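Local atomic coordinates of putative hexose oxidase (Nonomuraea sp. ATCC 39727, PDB entry 5AWV), a protein that probably oxidises a sugar carried by glycopeptide antibiotics of the teicoplanin type, using a covalently attached flavin-adenine dinucleotide. Residues T112-D117 and Y135-L140; G158-G163 and T225-R230; L209-T214 and H499-K504. All blocks are in the same frame, centred on the assembly; numbering follows the deposited sequence.

Contact 1: T112-D117 and Y135-L140; sequences TEIAYD and YEKLYL
I114 and K137 carry this contact, with a hydrocarbon patch and a single polar bond lying side by side. The lysine starts extended, CG anti to the backbone N (chi1 -180°), then bends at chi2 and again at chi4; the bend at chi4 directs the ammonium to the strand's main chain. There NZ donates to the carbonyl I114 O at 3.1 Å. The donor lies in the plane of that carbonyl, and the C=O...N angle of 153° makes the approach fairly straight. Nearer the helix backbone the lysine methylenes run alongside the isoleucine in the opposite direction: K137 CG packs on I114 CG2 at 3.8 Å, and I114 CD1 lies 4.0 Å from K137 CB. One residue therefore offers the helix both a main-chain acceptor and a branched apolar side chain.

The elements joined are strand 114-117, at an edge of the antiparallel five-stranded sheet, and helix 131-142, which follows the 114-117/122-125 hairpin. Both belong to the FAD-binding domain of the oxygen-dependent FAD-linked oxidoreductase family. The side chain of I114 is about 14 Å from the bound FAD, which places the contact in the domain's structural packing.

L138 approaches from the next position on the helix, its side chain crossing that of I114 at about a right angle. With chi1 at -54°, I114 CG2 stands anti to the backbone N, where it meets L138 CD2 at 3.9 Å as well as K137. L138 also packs on F123 of strand 122-125, while K137 meets L110 of the second subunit.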
loop_
_atom_site.group_PDB
_atom_site.type_symbol
_atom_site.label_atom_id
_atom_site.label_comp_id
_atom_site.label_asym_id
_atom_site.label_seq_id
_atom_site.Cartn_x
_atom_site.Cartn_y
_atom_site.Cartn_z
ATOM N N THR A 112 5.528 0.415 15.063
ATOM C CA THR A 112 6.292 1.184 14.082
ATOM C C THR A 112 7.823 0.894 14.109
ATOM O O THR A 112 8.606 1.722 13.702
ATOM C CB THR A 112 6.108 2.697 14.280
ATOM O OG1 THR A 112 6.554 3.029 15.584
ATOM C CG2 THR A 112 4.724 3.126 14.133
ATOM N N GLU A 113 8.262 -0.245 14.602
ATOM C CA GLU A 113 9.709 -0.536 14.556
ATOM C C GLU A 113 10.250 -0.752 13.115
ATOM O O GLU A 113 9.576 -1.352 12.274
ATOM C CB GLU A 113 9.997 -1.794 15.393
ATOM C CG GLU A 113 11.427 -2.319 15.234
ATOM C CD GLU A 113 12.144 -2.568 16.533
ATOM O OE1 GLU A 113 12.414 -3.761 16.861
ATOM O OE2 GLU A 113 12.473 -1.543 17.185
ATOM N N ILE A 114 11.464 -0.282 12.859
ATOM C CA ILE A 114 12.186 -0.553 11.647
ATOM C C ILE A 114 13.596 -0.783 12.098
ATOM O O ILE A 114 14.246 0.143 12.688
ATOM C CB ILE A 114 12.146 0.629 10.656
ATOM C CG1 ILE A 114 10.725 1.051 10.365
ATOM C CG2 ILE A 114 13.053 0.369 9.421
ATOM C CD1 ILE A 114 10.725 2.415 9.647
ATOM N N ALA A 115 14.102 -1.982 11.901
ATOM C CA ALA A 115 15.444 -2.318 12.405
ATOM C C ALA A 115 16.023 -3.505 11.753
ATOM O O ALA A 115 15.318 -4.373 11.193
ATOM C CB ALA A 115 15.406 -2.588 13.879
ATOM N N TYR A 116 17.335 -3.504 11.729
ATOM C CA TYR A 116 18.051 -4.698 11.312
ATOM C C TYR A 116 17.924 -5.770 12.422
ATOM O O TYR A 116 18.187 -5.499 13.570
ATOM C CB TYR A 116 19.492 -4.431 11.052
ATOM C CG TYR A 116 20.250 -5.737 10.842
ATOM C CD1 TYR A 116 20.004 -6.551 9.706
ATOM C CD2 TYR A 116 21.206 -6.152 11.784
ATOM C CE1 TYR A 116 20.700 -7.728 9.487
ATOM C CE2 TYR A 116 21.943 -7.323 11.555
ATOM C CZ TYR A 116 21.679 -8.118 10.418
ATOM O OH TYR A 116 22.405 -9.291 10.241
ATOM N N ASP A 117 17.500 -6.968 12.042
ATOM C CA ASP A 117 17.254 -8.056 12.983
ATOM C C ASP A 117 18.284 -9.131 12.794
ATOM O O ASP A 117 18.145 -9.929 11.855
ATOM C CB ASP A 117 15.855 -8.618 12.742
ATOM C CG ASP A 117 15.469 -9.732 13.733
ATOM O OD1 ASP A 117 16.382 -10.397 14.255
ATOM O OD2 ASP A 117 14.273 -9.918 13.953
ATOM N N TYR A 135 11.009 4.593 4.077
ATOM C CA TYR A 135 12.036 5.029 3.147
ATOM C C TYR A 135 13.123 5.874 3.808
ATOM O O TYR A 135 14.295 5.698 3.544
ATOM C CB TYR A 135 11.433 5.791 1.982
ATOM C CG TYR A 135 10.457 5.037 1.089
ATOM C CD1 TYR A 135 10.680 3.704 0.745
ATOM C CD2 TYR A 135 9.359 5.684 0.532
ATOM C CE1 TYR A 135 9.809 3.009 -0.057
ATOM C CE2 TYR A 135 8.507 5.001 -0.326
ATOM C CZ TYR A 135 8.724 3.669 -0.596
ATOM O OH TYR A 135 7.869 2.925 -1.362
ATOM N N GLU A 136 12.716 6.812 4.617
ATOM C CA GLU A 136 13.633 7.668 5.295
ATOM C C GLU A 136 14.591 6.890 6.219
ATOM O O GLU A 136 15.774 7.156 6.202
ATOM C CB GLU A 136 12.796 8.722 6.037
ATOM C CG GLU A 136 13.478 9.997 6.316
ATOM C CD GLU A 136 13.779 10.780 4.996
ATOM O OE1 GLU A 136 14.990 10.771 4.707
ATOM O OE2 GLU A 136 12.823 11.280 4.286
ATOM N N LYS A 137 14.049 6.025 7.093
ATOM C CA LYS A 137 14.876 5.287 7.984
ATOM C C LYS A 137 15.789 4.273 7.332
ATOM O O LYS A 137 16.931 4.087 7.743
ATOM C CB LYS A 137 13.983 4.568 8.972
ATOM C CG LYS A 137 14.664 3.727 10.018
ATOM C CD LYS A 137 15.421 4.467 11.095
ATOM C CE LYS A 137 16.006 3.467 12.157
ATOM N NZ LYS A 137 14.972 3.127 13.187
ATOM N N LEU A 138 15.281 3.542 6.367
ATOM C CA LEU A 138 16.114 2.598 5.609
ATOM C C LEU A 138 17.270 3.346 4.903
ATOM O O LEU A 138 18.413 2.836 4.871
ATOM C CB LEU A 138 15.276 1.810 4.623
ATOM C CG LEU A 138 14.309 0.729 5.158
ATOM C CD1 LEU A 138 13.705 -0.116 3.974
ATOM C CD2 LEU A 138 15.006 -0.297 6.063
ATOM N N TYR A 139 16.979 4.509 4.348
ATOM C CA TYR A 139 17.985 5.304 3.679
ATOM C C TYR A 139 19.047 5.895 4.612
ATOM O O TYR A 139 20.270 5.647 4.395
ATOM C CB TYR A 139 17.329 6.449 2.949
ATOM C CG TYR A 139 18.259 7.276 2.042
ATOM C CD1 TYR A 139 19.180 6.658 1.228
ATOM C CD2 TYR A 139 18.295 8.677 2.107
ATOM C CE1 TYR A 139 19.995 7.381 0.386
ATOM C CE2 TYR A 139 19.164 9.416 1.288
ATOM C CZ TYR A 139 19.969 8.750 0.390
ATOM O OH TYR A 139 20.832 9.402 -0.507
ATOM N N LEU A 140 18.584 6.537 5.684
ATOM C CA LEU A 140 19.513 7.100 6.708
ATOM C C LEU A 140 20.416 6.056 7.401
ATOM O O LEU A 140 21.668 6.233 7.491
ATOM C CB LEU A 140 18.782 8.021 7.678
ATOM C CG LEU A 140 18.276 9.322 7.029
ATOM C CD1 LEU A 140 17.793 10.298 8.085
ATOM C CD2 LEU A 140 19.301 10.071 6.162
#

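Contact 2: G158-G163 and T225-R230. With FAD (flavin-adenine dinucleotide), chain M.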
loop_
_atom_site.group_PDB
_atom_site.type_symbol
_atom_site.label_atom_id
_atom_site.label_comp_id
_atom_site.label_asym_id
_atom_site.label_seq_id
_atom_site.Cartn_x
_atom_site.Cartn_y
_atom_site.Cartn_z
ATOM N N GLY A 158 -1.078 -3.148 4.892
ATOM C CA GLY A 158 -1.764 -3.547 3.648
ATOM C C GLY A 158 -0.880 -3.611 2.437
ATOM O O GLY A 158 -1.106 -4.416 1.517
ATOM N N HIS A 159 0.095 -2.724 2.391
ATOM C CA HIS A 159 0.889 -2.513 1.191
ATOM C C HIS A 159 1.736 -3.738 0.801
ATOM O O HIS A 159 1.733 -4.172 -0.374
ATOM C CB HIS A 159 1.731 -1.234 1.282
ATOM C CG HIS A 159 2.478 -0.879 0.044
ATOM N ND1 HIS A 159 1.858 -0.361 -1.069
ATOM C CD2 HIS A 159 3.807 -0.890 -0.244
ATOM C CE1 HIS A 159 2.765 -0.099 -2.002
ATOM N NE2 HIS A 159 3.955 -0.415 -1.521
ATOM N N ILE A 160 2.467 -4.286 1.769
ATOM C CA ILE A 160 3.395 -5.363 1.501
ATOM C C ILE A 160 2.628 -6.642 1.087
ATOM O O ILE A 160 2.899 -7.172 0.032
ATOM C CB ILE A 160 4.447 -5.584 2.598
ATOM C CG1 ILE A 160 5.388 -4.386 2.668
ATOM C CG2 ILE A 160 5.280 -6.814 2.308
ATOM C CD1 ILE A 160 6.440 -4.512 3.725
ATOM N N CYS A 161 1.679 -7.104 1.889
ATOM C CA CYS A 161 1.036 -8.337 1.596
ATOM C C CYS A 161 0.154 -8.310 0.360
ATOM O O CYS A 161 -0.197 -9.371 -0.201
ATOM C CB CYS A 161 0.263 -8.916 2.791
ATOM S SG CYS A 161 -1.151 -8.047 3.306
ATOM N N GLY A 162 -0.209 -7.116 -0.063
ATOM C CA GLY A 162 -0.930 -6.969 -1.309
ATOM C C GLY A 162 -0.122 -6.762 -2.564
ATOM O O GLY A 162 -0.694 -6.589 -3.598
ATOM N N GLY A 163 1.184 -6.798 -2.496
ATOM C CA GLY A 163 2.019 -6.769 -3.692
ATOM C C GLY A 163 2.563 -5.426 -4.099
ATOM O O GLY A 163 2.866 -5.219 -5.263
ATOM N N THR A 225 1.865 -8.925 12.122
ATOM C CA THR A 225 2.433 -8.065 13.149
ATOM C C THR A 225 3.864 -7.686 12.888
ATOM O O THR A 225 4.328 -6.703 13.479
ATOM C CB THR A 225 2.339 -8.788 14.549
ATOM O OG1 THR A 225 2.985 -10.051 14.461
ATOM C CG2 THR A 225 0.924 -9.023 14.863
ATOM N N LYS A 226 4.569 -8.427 12.029
ATOM C CA LYS A 226 5.912 -8.092 11.563
ATOM C C LYS A 226 6.134 -8.608 10.111
ATOM O O LYS A 226 5.688 -9.732 9.752
ATOM C CB LYS A 226 7.066 -8.741 12.411
ATOM C CG LYS A 226 6.911 -8.551 13.943
ATOM C CD LYS A 226 8.120 -9.099 14.687
ATOM C CE LYS A 226 8.203 -8.817 16.193
ATOM N NZ LYS A 226 6.876 -8.746 16.834
ATOM N N TYR A 227 6.895 -7.836 9.341
ATOM C CA TYR A 227 7.455 -8.268 8.045
ATOM C C TYR A 227 8.957 -8.228 8.151
ATOM O O TYR A 227 9.475 -7.288 8.745
ATOM C CB TYR A 227 7.066 -7.303 6.934
ATOM C CG TYR A 227 5.619 -7.238 6.530
ATOM C CD1 TYR A 227 5.063 -8.188 5.671
ATOM C CD2 TYR A 227 4.808 -6.196 6.928
ATOM C CE1 TYR A 227 3.717 -8.124 5.270
ATOM C CE2 TYR A 227 3.468 -6.092 6.471
ATOM C CZ TYR A 227 2.935 -7.075 5.649
ATOM O OH TYR A 227 1.596 -6.988 5.161
ATOM N N TRP A 228 9.639 -9.234 7.604
ATOM C CA TRP A 228 11.076 -9.200 7.452
ATOM C C TRP A 228 11.442 -9.207 6.001
ATOM O O TRP A 228 10.992 -10.086 5.230
ATOM C CB TRP A 228 11.779 -10.393 8.124
ATOM C CG TRP A 228 11.807 -10.330 9.620
ATOM C CD1 TRP A 228 12.776 -9.778 10.413
ATOM C CD2 TRP A 228 10.872 -10.922 10.516
ATOM N NE1 TRP A 228 12.475 -9.988 11.742
ATOM C CE2 TRP A 228 11.324 -10.689 11.826
ATOM C CE3 TRP A 228 9.684 -11.619 10.333
ATOM C CZ2 TRP A 228 10.617 -11.149 12.978
ATOM C CZ3 TRP A 228 9.013 -12.108 11.446
ATOM C CH2 TRP A 228 9.494 -11.882 12.759
ATOM N N MET A 229 12.289 -8.266 5.643
ATOM C CA MET A 229 12.601 -7.964 4.205
ATOM C C MET A 229 14.095 -8.128 3.966
ATOM O O MET A 229 14.914 -7.613 4.751
ATOM C CB MET A 229 12.209 -6.514 3.859
ATOM C CG MET A 229 10.845 -6.063 4.307
ATOM S SD MET A 229 9.511 -7.017 3.558
ATOM C CE MET A 229 9.591 -6.359 1.887
ATOM N N ARG A 230 14.459 -8.805 2.880
ATOM C CA ARG A 230 15.799 -8.902 2.449
ATOM C C ARG A 230 15.894 -9.474 1.010
ATOM O O ARG A 230 14.984 -10.191 0.553
ATOM C CB ARG A 230 16.631 -9.830 3.429
ATOM C CG ARG A 230 16.088 -11.251 3.551
ATOM C CD ARG A 230 17.172 -12.250 4.047
ATOM N NE ARG A 230 18.157 -12.421 3.007
ATOM C CZ ARG A 230 19.468 -12.562 3.171
ATOM N NH1 ARG A 230 20.030 -12.533 4.354
ATOM N NH2 ARG A 230 20.227 -12.699 2.092
HETATM P PA FAD M . -5.503 -0.265 5.297
HETATM O O1A FAD M . -6.746 0.432 4.785
HETATM O O2A FAD M . -5.020 -0.043 6.654
HETATM O O5B FAD M . -5.604 -1.822 5.035
HETATM C C5B FAD M . -5.980 -2.402 3.739
HETATM C C4B FAD M . -6.459 -3.807 3.929
HETATM O O4B FAD M . -5.463 -4.678 4.478
HETATM C C3B FAD M . -7.690 -3.988 4.831
HETATM O O3B FAD M . -8.516 -5.127 4.487
HETATM C C2B FAD M . -6.992 -4.183 6.142
HETATM O O2B FAD M . -7.851 -4.771 7.062
HETATM C C1B FAD M . -5.811 -5.024 5.789
HETATM N N9A FAD M . -4.734 -4.848 6.734
HETATM C C8A FAD M . -4.116 -3.734 7.147
HETATM N N7A FAD M . -3.092 -4.005 7.987
HETATM C C5A FAD M . -3.024 -5.324 8.110
HETATM C C6A FAD M . -2.211 -6.264 8.909
HETATM N N6A FAD M . -1.272 -5.761 9.705
HETATM N N1A FAD M . -2.462 -7.598 8.746
HETATM C C2A FAD M . -3.459 -8.052 7.931
HETATM N N3A FAD M . -4.278 -7.248 7.198
HETATM C C4A FAD M . -4.108 -5.900 7.314
HETATM N N1 FAD M . -0.207 0.750 -4.120
HETATM C C2 FAD M . 0.910 0.471 -4.855
HETATM O O2 FAD M . 1.285 -0.718 -4.965
HETATM N N3 FAD M . 1.645 1.430 -5.442
HETATM C C4 FAD M . 1.405 2.742 -5.237
HETATM O O4 FAD M . 2.123 3.626 -5.753
HETATM C C4X FAD M . 0.242 3.124 -4.425
HETATM N N5 FAD M . -0.083 4.440 -4.168
HETATM C C5X FAD M . -1.106 4.798 -3.333
HETATM C C6 FAD M . -1.321 6.167 -3.068
HETATM C C7 FAD M . -2.465 6.450 -2.275
HETATM C C7M FAD M . -2.796 7.934 -1.973
HETATM C C8 FAD M . -3.347 5.377 -1.665
HETATM C C8M FAD M . -4.380 5.703 -0.613
HETATM C C9 FAD M . -3.021 4.028 -1.926
HETATM C C9A FAD M . -1.976 3.710 -2.743
HETATM N N10 FAD M . -1.631 2.367 -3.054
HETATM C C10 FAD M . -0.541 2.037 -3.843
HETATM C "C1'" FAD M . -2.469 1.231 -2.546
HETATM C "C2'" FAD M . -1.945 0.631 -1.296
HETATM O "O2'" FAD M . -0.886 -0.225 -1.681
HETATM C "C3'" FAD M . -3.075 -0.178 -0.779
HETATM O "O3'" FAD M . -4.147 0.745 -0.582
HETATM C "C4'" FAD M . -2.682 -0.860 0.561
HETATM O "O4'" FAD M . -3.573 -1.964 0.740
HETATM C "C5'" FAD M . -2.881 0.129 1.682
HETATM O "O5'" FAD M . -2.407 -0.424 2.925
HETATM P P FAD M . -2.768 0.307 4.267
HETATM O O1P FAD M . -2.120 -0.358 5.380
HETATM O O2P FAD M . -2.536 1.791 4.209
HETATM O O3P FAD M . -4.364 0.178 4.212
#
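Apolar packing centres on I160, whose side chain lies over one face of the Y227 ring. The CH-pi contact is well defined: I160 CB sits 3.8 Å from the centroid of the Y227 ring and 17° off its normal. The methyl I160 CG2 lies over the same face, 3.6 Å from Y227 CE1, while the other branch of I160 ends near M229. With CG1 beside the backbone N (chi1 -67°) and an extended chi2, the side chains of I160 and M229 reach tip to tip, I160 CD1 lying 4.0 Å from M229 SD.

The polar contacts are of unequal strength. C161 N gives only a weak hydrogen bond to Y227 OH, 3.3 Å long with an N-H...O angle of 134°; the phenol's stronger partner is the carbonyl of G157. Y227 thus combines an apolar face with a hydroxyl held at the helix backbone.

Contacts with the cofactor come from the residues just before I160. G158 N donates to the FAD phosphate oxygen O1P at 3.0 Å, and H159 ND1 is hydrogen-bonded to the ribityl oxygen O2' of FAD at 2.8 Å. Helix 156-161 of the PCMH-type FAD-binding domain thus serves both the diphosphate and the ribityl chain.

At the C-terminal end of this helix, G163 completes a Schellman motif with positive phi. The helix rests between FAD and strand 223-229, and that strand runs between strands 122-125 and 179-187, which supply I125 beside M229 and L179 and V182 beside Y227.

Contact 3: L209-T214 and H499-K504; sequences LWWAHT and HPRLRK
W211 holds its indole anti to the backbone N (chi1 178°), and R501 extends with CG likewise anti (chi1 -173°) and no bend as far as NE, so a long straight side chain is laid across the indole. Its guanidinium stacks flat, the two planes 14° apart. R501 CZ lies 3.8 Å from the centroid of the five-membered ring of W211, a cation-pi contact, while farther back along the chain R501 CD sits 3.6 Å from the centroid of its six-membered ring, a CH-pi contact. The arginine thereby spans both rings of one face.

L502 crosses the indole at about a right angle. Its methyl L502 CD2 touches W211 CZ3 at 3.5 Å and also packs on A212 CB, 3.9 Å away, joining the apolar sides of the two helices. Helix 207-212 precedes strand 223-229 of the five-stranded sheet, whereas helix 499-509 belongs to the berberine-like C-terminal region; the contact ties the two together.

On the other indole face stands T214 OG1, itself bonded to W211 O at 2.6 Å, and W211 NE1 donates to A413 O. Although R501 NH1 lies near W211 NE1, both are donors and form no hydrogen bond. Attraction between R501 and W211 therefore probably comes from dispersion and from the cation over the pi cloud, with the indole N-H spent elsewhere.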
loop_
_atom_site.group_PDB
_atom_site.type_symbol
_atom_site.label_atom_id
_atom_site.label_comp_id
_atom_site.label_asym_id
_atom_site.label_seq_id
_atom_site.Cartn_x
_atom_site.Cartn_y
_atom_site.Cartn_z
ATOM N N LEU A 209 1.889 -20.152 4.344
ATOM C CA LEU A 209 1.529 -18.880 4.927
ATOM C C LEU A 209 2.394 -17.690 4.439
ATOM O O LEU A 209 1.829 -16.597 4.240
ATOM C CB LEU A 209 1.511 -18.914 6.474
ATOM C CG LEU A 209 0.891 -17.719 7.186
ATOM C CD1 LEU A 209 -0.587 -17.658 6.866
ATOM C CD2 LEU A 209 1.082 -17.836 8.673
ATOM N N TRP A 210 3.694 -17.870 4.386
ATOM C CA TRP A 210 4.673 -16.883 3.906
ATOM C C TRP A 210 4.218 -16.596 2.435
ATOM O O TRP A 210 4.050 -15.468 2.018
ATOM C CB TRP A 210 6.090 -17.428 3.873
ATOM C CG TRP A 210 6.922 -16.670 2.917
ATOM C CD1 TRP A 210 7.430 -15.430 3.127
ATOM C CD2 TRP A 210 7.233 -17.022 1.543
ATOM N NE1 TRP A 210 8.051 -14.994 1.969
ATOM C CE2 TRP A 210 7.913 -15.934 0.982
ATOM C CE3 TRP A 210 6.981 -18.140 0.745
ATOM C CZ2 TRP A 210 8.416 -15.942 -0.320
ATOM C CZ3 TRP A 210 7.432 -18.146 -0.541
ATOM C CH2 TRP A 210 8.141 -17.032 -1.092
ATOM N N TRP A 211 4.103 -17.657 1.635
ATOM C CA TRP A 211 3.722 -17.493 0.230
ATOM C C TRP A 211 2.380 -16.671 0.046
ATOM O O TRP A 211 2.327 -15.765 -0.802
ATOM C CB TRP A 211 3.645 -18.864 -0.510
ATOM C CG TRP A 211 3.214 -18.765 -1.956
ATOM C CD1 TRP A 211 4.002 -18.563 -3.022
ATOM C CD2 TRP A 211 1.884 -18.736 -2.425
ATOM N NE1 TRP A 211 3.238 -18.550 -4.191
ATOM C CE2 TRP A 211 1.933 -18.574 -3.831
ATOM C CE3 TRP A 211 0.658 -18.874 -1.802
ATOM C CZ2 TRP A 211 0.782 -18.585 -4.633
ATOM C CZ3 TRP A 211 -0.518 -18.845 -2.596
ATOM C CH2 TRP A 211 -0.425 -18.747 -4.001
ATOM N N ALA A 212 1.382 -16.889 0.867
ATOM C CA ALA A 212 0.161 -16.223 0.698
ATOM C C ALA A 212 0.287 -14.697 0.930
ATOM O O ALA A 212 -0.588 -13.922 0.487
ATOM C CB ALA A 212 -0.879 -16.765 1.584
ATOM N N HIS A 213 1.276 -14.301 1.725
ATOM C CA HIS A 213 1.519 -12.902 2.001
ATOM C C HIS A 213 2.391 -12.220 0.987
ATOM O O HIS A 213 2.700 -11.024 1.179
ATOM C CB HIS A 213 2.091 -12.744 3.407
ATOM C CG HIS A 213 1.085 -12.964 4.473
ATOM N ND1 HIS A 213 0.820 -14.205 5.030
ATOM C CD2 HIS A 213 0.205 -12.112 5.023
ATOM C CE1 HIS A 213 -0.188 -14.083 5.871
ATOM N NE2 HIS A 213 -0.566 -12.814 5.888
ATOM N N THR A 214 2.797 -12.898 -0.077
ATOM C CA THR A 214 3.511 -12.320 -1.222
ATOM C C THR A 214 2.495 -11.864 -2.327
ATOM O O THR A 214 2.720 -12.035 -3.469
ATOM C CB THR A 214 4.563 -13.262 -1.855
ATOM O OG1 THR A 214 3.933 -14.429 -2.411
ATOM C CG2 THR A 214 5.513 -13.684 -0.834
ATOM N N HIS A 499 -5.279 -18.697 -7.318
ATOM C CA HIS A 499 -6.371 -18.685 -6.469
ATOM C C HIS A 499 -6.531 -20.066 -5.685
ATOM O O HIS A 499 -6.848 -20.076 -4.482
ATOM C CB HIS A 499 -7.640 -18.356 -7.196
ATOM C CG HIS A 499 -8.790 -18.300 -6.291
ATOM N ND1 HIS A 499 -9.893 -19.133 -6.409
ATOM C CD2 HIS A 499 -9.029 -17.505 -5.247
ATOM C CE1 HIS A 499 -10.738 -18.854 -5.437
ATOM N NE2 HIS A 499 -10.248 -17.844 -4.746
ATOM N N PRO A 500 -6.309 -21.188 -6.389
ATOM C CA PRO A 500 -6.503 -22.479 -5.704
ATOM C C PRO A 500 -5.579 -22.627 -4.513
ATOM O O PRO A 500 -6.028 -23.018 -3.456
ATOM C CB PRO A 500 -6.261 -23.544 -6.819
ATOM C CG PRO A 500 -6.616 -22.800 -8.086
ATOM C CD PRO A 500 -6.207 -21.341 -7.843
ATOM N N ARG A 501 -4.304 -22.331 -4.669
ATOM C CA ARG A 501 -3.399 -22.361 -3.534
ATOM C C ARG A 501 -3.748 -21.359 -2.442
ATOM O O ARG A 501 -3.736 -21.712 -1.251
ATOM C CB ARG A 501 -1.984 -22.170 -3.981
ATOM C CG ARG A 501 -1.018 -22.369 -2.807
ATOM C CD ARG A 501 0.377 -22.335 -3.322
ATOM N NE ARG A 501 1.283 -22.565 -2.219
ATOM C CZ ARG A 501 2.568 -22.355 -2.277
ATOM N NH1 ARG A 501 3.155 -21.916 -3.385
ATOM N NH2 ARG A 501 3.271 -22.624 -1.212
ATOM N N LEU A 502 -4.152 -20.150 -2.820
ATOM C CA LEU A 502 -4.595 -19.210 -1.792
ATOM C C LEU A 502 -5.814 -19.704 -1.028
ATOM O O LEU A 502 -5.921 -19.528 0.200
ATOM C CB LEU A 502 -4.899 -17.832 -2.342
ATOM C CG LEU A 502 -3.745 -17.050 -2.895
ATOM C CD1 LEU A 502 -4.262 -15.978 -3.851
ATOM C CD2 LEU A 502 -2.939 -16.413 -1.766
ATOM N N ARG A 503 -6.737 -20.382 -1.735
ATOM C CA ARG A 503 -7.878 -20.964 -1.005
ATOM C C ARG A 503 -7.451 -22.079 0.022
ATOM O O ARG A 503 -7.990 -22.169 1.088
ATOM C CB ARG A 503 -8.980 -21.394 -2.019
ATOM C CG ARG A 503 -10.066 -22.184 -1.391
ATOM C CD ARG A 503 -11.221 -22.387 -2.334
ATOM N NE ARG A 503 -12.012 -21.199 -2.540
ATOM C CZ ARG A 503 -13.016 -21.140 -3.400
ATOM N NH1 ARG A 503 -13.303 -22.199 -4.160
ATOM N NH2 ARG A 503 -13.726 -20.035 -3.531
ATOM N N LYS A 504 -6.478 -22.894 -0.315
ATOM C CA LYS A 504 -5.940 -23.891 0.618
ATOM C C LYS A 504 -5.299 -23.244 1.834
ATOM O O LYS A 504 -5.538 -23.673 2.971
ATOM C CB LYS A 504 -4.991 -24.825 -0.094
ATOM C CG LYS A 504 -5.772 -25.750 -1.027
ATOM C CD LYS A 504 -4.859 -26.550 -1.905
ATOM C CE LYS A 504 -5.657 -27.612 -2.662
ATOM N NZ LYS A 504 -4.664 -28.485 -3.334
#

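How the contacts relate
Along the chain contact 1 closes before contact 2 opens, whereas contacts 2 and 3 interleave: 158-163, 209-214, 225-230, then 499-504. Contact 2 lies about 14 Å, centre to centre, from each of the others; contacts 1 and 3 are about 27 Å apart and do not touch. The antiparallel five-stranded sheet relates the first two, since 114-117 and 223-229 are both its strands, and D117 OD2 probably accepts a hydrogen bond from W228 NE1 at 2.9 Å. Contacts 2 and 3 meet where C161 CB packs on H213 O. Packing thus runs from the FAD-contacting helix 156-161 outward to the second-subunit side and to the C-terminal helix.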